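Local coordinates for protein actibind (Aspergillus niger, PDB 3D3Z) that cleaves RNA as a disulfide-bonded fungal ribonuclease of the T2 family, probably without strict base specificity and with a preference for adenylic acid, at residues T149-I161 and S172-G184. Residues are numbered along the deposited sequence; the frame is centred on the assembly and turned at random.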
# COMPACT_ATOMS: atom_id res chain seq x y z
N THR A 149 5.10 -7.36 4.74
CA THR A 149 4.66 -7.78 6.06
C THR A 149 3.16 -8.15 6.06
O THR A 149 2.61 -8.50 7.11
CB THR A 149 4.90 -6.67 7.12
OG1 THR A 149 4.08 -5.54 6.84
CG2 THR A 149 6.40 -6.23 7.20
N LEU A 150 2.49 -8.03 4.92
CA LEU A 150 1.02 -8.11 4.83
C LEU A 150 0.63 -9.12 3.78
O LEU A 150 0.05 -8.76 2.77
CB LEU A 150 0.47 -6.72 4.44
CG LEU A 150 0.63 -5.65 5.50
CD1 LEU A 150 0.38 -4.27 4.92
CD2 LEU A 150 -0.31 -5.93 6.67
N ASP A 151 1.02 -10.38 4.01
CA ASP A 151 0.77 -11.47 3.08
C ASP A 151 -0.69 -11.97 3.28
O ASP A 151 -0.96 -12.95 3.97
CB ASP A 151 1.78 -12.59 3.27
CG ASP A 151 1.61 -13.74 2.30
OD1 ASP A 151 0.68 -13.75 1.45
OD2 ASP A 151 2.40 -14.69 2.40
N SER A 152 -1.59 -11.23 2.64
CA SER A 152 -3.03 -11.49 2.55
C SER A 152 -3.36 -12.92 2.12
O SER A 152 -4.19 -13.57 2.75
CB SER A 152 -3.61 -10.46 1.56
OG SER A 152 -3.41 -9.16 2.06
N TYR A 153 -2.74 -13.41 1.05
CA TYR A 153 -3.03 -14.77 0.58
C TYR A 153 -2.82 -15.82 1.67
O TYR A 153 -3.69 -16.69 1.85
CB TYR A 153 -2.20 -15.16 -0.62
CG TYR A 153 -2.63 -16.49 -1.19
CD1 TYR A 153 -3.51 -16.53 -2.26
CD2 TYR A 153 -2.20 -17.71 -0.63
CE1 TYR A 153 -3.92 -17.71 -2.80
CE2 TYR A 153 -2.64 -18.93 -1.17
CZ TYR A 153 -3.51 -18.91 -2.25
OH TYR A 153 -3.98 -20.06 -2.84
N THR A 154 -1.69 -15.75 2.36
CA THR A 154 -1.39 -16.70 3.42
C THR A 154 -2.27 -16.50 4.64
O THR A 154 -2.71 -17.47 5.23
CB THR A 154 0.07 -16.63 3.82
OG1 THR A 154 0.86 -16.97 2.68
CG2 THR A 154 0.38 -17.66 4.91
N ALA A 155 -2.54 -15.27 5.01
CA ALA A 155 -3.43 -15.03 6.15
C ALA A 155 -4.83 -15.64 5.86
O ALA A 155 -5.46 -16.20 6.76
CB ALA A 155 -3.54 -13.56 6.44
N LEU A 156 -5.30 -15.47 4.63
CA LEU A 156 -6.58 -16.04 4.19
C LEU A 156 -6.50 -17.57 4.14
O LEU A 156 -7.35 -18.26 4.70
CB LEU A 156 -7.05 -15.45 2.85
CG LEU A 156 -7.56 -14.00 2.90
CD1 LEU A 156 -7.55 -13.36 1.51
CD2 LEU A 156 -8.95 -13.84 3.53
N SER A 157 -5.48 -18.08 3.49
CA SER A 157 -5.25 -19.50 3.40
C SER A 157 -5.27 -20.24 4.75
O SER A 157 -5.82 -21.36 4.84
CB SER A 157 -3.91 -19.78 2.75
OG SER A 157 -3.84 -21.14 2.39
N ASP A 158 -4.64 -19.62 5.75
CA ASP A 158 -4.46 -20.19 7.10
C ASP A 158 -5.78 -20.31 7.84
O ASP A 158 -5.90 -21.06 8.81
CB ASP A 158 -3.57 -19.29 7.97
CG ASP A 158 -2.09 -19.37 7.63
OD1 ASP A 158 -1.65 -20.27 6.88
OD2 ASP A 158 -1.36 -18.50 8.15
N ALA A 159 -6.73 -19.47 7.43
CA ALA A 159 -8.10 -19.45 7.92
C ALA A 159 -9.03 -20.23 6.98
O ALA A 159 -10.23 -20.09 7.08
CB ALA A 159 -8.57 -18.02 8.02
N GLY A 160 -8.46 -21.06 6.10
CA GLY A 160 -9.24 -21.89 5.18
C GLY A 160 -9.93 -21.18 4.02
O GLY A 160 -10.85 -21.73 3.41
N ILE A 161 -9.49 -19.96 3.70
CA ILE A 161 -10.08 -19.17 2.61
C ILE A 161 -9.07 -19.13 1.43
O ILE A 161 -8.05 -18.42 1.47
CB ILE A 161 -10.44 -17.74 3.09
CG1 ILE A 161 -11.48 -17.79 4.23
CG2 ILE A 161 -10.95 -16.91 1.95
CD1 ILE A 161 -11.53 -16.57 5.08
N SER A 172 -17.19 -11.61 7.10
CA SER A 172 -16.66 -11.56 8.45
C SER A 172 -15.50 -12.52 8.59
O SER A 172 -14.60 -12.24 9.36
CB SER A 172 -17.78 -11.87 9.49
OG SER A 172 -17.91 -13.27 9.65
N ASP A 173 -15.52 -13.65 7.88
CA ASP A 173 -14.43 -14.60 7.92
C ASP A 173 -13.15 -14.02 7.25
O ASP A 173 -12.03 -14.21 7.77
CB ASP A 173 -14.82 -15.92 7.23
CG ASP A 173 -15.75 -16.82 8.11
OD1 ASP A 173 -15.90 -16.51 9.31
OD2 ASP A 173 -16.29 -17.82 7.61
N ILE A 174 -13.36 -13.35 6.11
CA ILE A 174 -12.29 -12.66 5.34
C ILE A 174 -11.67 -11.59 6.24
O ILE A 174 -10.45 -11.55 6.42
CB ILE A 174 -12.86 -12.01 4.04
CG1 ILE A 174 -13.28 -13.09 3.03
CG2 ILE A 174 -11.82 -11.01 3.38
CD1 ILE A 174 -14.22 -12.59 1.96
N GLU A 175 -12.51 -10.74 6.80
CA GLU A 175 -12.11 -9.71 7.73
C GLU A 175 -11.33 -10.18 8.96
O GLU A 175 -10.35 -9.53 9.38
CB GLU A 175 -13.33 -8.93 8.20
CG GLU A 175 -13.89 -8.02 7.12
CD GLU A 175 -15.14 -7.32 7.55
OE1 GLU A 175 -15.84 -7.86 8.43
OE2 GLU A 175 -15.43 -6.23 7.00
N ASP A 176 -11.77 -11.30 9.54
CA ASP A 176 -11.11 -11.84 10.71
C ASP A 176 -9.73 -12.41 10.34
O ASP A 176 -8.76 -12.19 11.07
CB ASP A 176 -11.95 -12.95 11.38
CG ASP A 176 -13.25 -12.45 12.00
OD1 ASP A 176 -13.45 -11.23 12.20
OD2 ASP A 176 -14.09 -13.33 12.33
N ALA A 177 -9.68 -13.13 9.21
CA ALA A 177 -8.46 -13.78 8.74
C ALA A 177 -7.33 -12.76 8.51
O ALA A 177 -6.14 -13.04 8.81
CB ALA A 177 -8.74 -14.54 7.46
N LEU A 178 -7.72 -11.58 8.05
CA LEU A 178 -6.77 -10.53 7.65
C LEU A 178 -6.45 -9.63 8.83
O LEU A 178 -5.33 -9.15 8.97
CB LEU A 178 -7.33 -9.75 6.47
CG LEU A 178 -7.46 -10.59 5.18
CD1 LEU A 178 -8.20 -9.80 4.11
CD2 LEU A 178 -6.11 -11.15 4.63
N ALA A 179 -7.44 -9.45 9.71
CA ALA A 179 -7.25 -8.77 10.96
C ALA A 179 -6.14 -9.42 11.80
O ALA A 179 -5.46 -8.75 12.59
CB ALA A 179 -8.57 -8.71 11.74
N ALA A 180 -5.95 -10.73 11.61
CA ALA A 180 -4.96 -11.54 12.34
C ALA A 180 -3.50 -11.20 12.02
O ALA A 180 -2.60 -11.49 12.82
CB ALA A 180 -5.19 -13.00 12.02
N ILE A 181 -3.25 -10.62 10.84
CA ILE A 181 -1.91 -10.12 10.49
C ILE A 181 -1.80 -8.59 10.60
O ILE A 181 -0.81 -7.99 10.13
CB ILE A 181 -1.47 -10.60 9.10
CG1 ILE A 181 -2.37 -10.03 8.00
CG2 ILE A 181 -1.35 -12.11 9.05
CD1 ILE A 181 -1.83 -10.31 6.60
N HIS A 182 -2.79 -7.96 11.23
CA HIS A 182 -2.88 -6.51 11.33
C HIS A 182 -3.36 -6.11 12.72
O HIS A 182 -4.13 -5.13 12.88
CB HIS A 182 -3.79 -5.97 10.23
CG HIS A 182 -3.73 -4.49 10.02
ND1 HIS A 182 -2.56 -3.83 9.66
CD2 HIS A 182 -4.69 -3.54 10.04
CE1 HIS A 182 -2.81 -2.53 9.52
NE2 HIS A 182 -4.10 -2.33 9.73
N ASP A 183 -2.91 -6.85 13.72
CA ASP A 183 -3.14 -6.51 15.13
C ASP A 183 -4.62 -6.50 15.53
O ASP A 183 -5.02 -5.74 16.41
CB ASP A 183 -2.52 -5.14 15.43
CG ASP A 183 -2.12 -4.99 16.88
OD1 ASP A 183 -1.49 -5.93 17.40
OD2 ASP A 183 -2.40 -3.94 17.49
N GLY A 184 -5.42 -7.34 14.89
CA GLY A 184 -6.87 -7.36 15.12
C GLY A 184 -7.70 -6.28 14.46
O GLY A 184 -8.91 -6.23 14.63
O HOH W 1 1.81 -8.35 9.52
O HOH W 2 -5.32 -15.36 9.32
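Leu156 and Ala177 mark the tightest backbone approach, their CA atoms 5.4 Å apart; the axes of helices 152-158 and 172-179 approach to 8.2 Å, with 118° between their N-to-C directions. Small side chains permit this closeness: Ala159 CB meets Ala177 CB at 3.5 Å, and Ala155 CB rests 3.6 Å from the carbonyl oxygen Ala177 O. Alongside, Leu156 and Leu178 cross obliquely, Leu156 CG lying 3.6 Å from Leu178 CD2, while Leu156 CD2 continues to Ile174. The contact is extended at both ends by isoleucines. Ile161, just beyond the Schellman motif that ends helix 152-158 at Gly160, lays CD1 against the backbone of Asp173. In the type I turn from Ala179 to His182, Ile181 holds CG1 between its backbone N and carbonyl carbon (chi1 65°) and CG2 anti to that carbon, which turns both branches to helix 152-158: CG2 and CD1 each meet Ala155 CB at 3.7 Å, and CD1 also touches Asp151 O. Leu178 also packs on Leu199 and Tyr201 of strand 195-206, placing the helix pair against the central antiparallel sheet; Ser152 OG bonds to Tyr201 OH and Gln34 OE1. Side-chain carbons thus meet both each other and backbone carbonyl oxygens, without direct hydrogen bonds between the segments; one water donates to Thr149 O and Ile181 O, another to Ala155 O and Ala177 O. Dispersion and burial of 501 Å², both segments summed, therefore probably supply most of the cohesion, the waters bridging carbonyls that could not bond to each other.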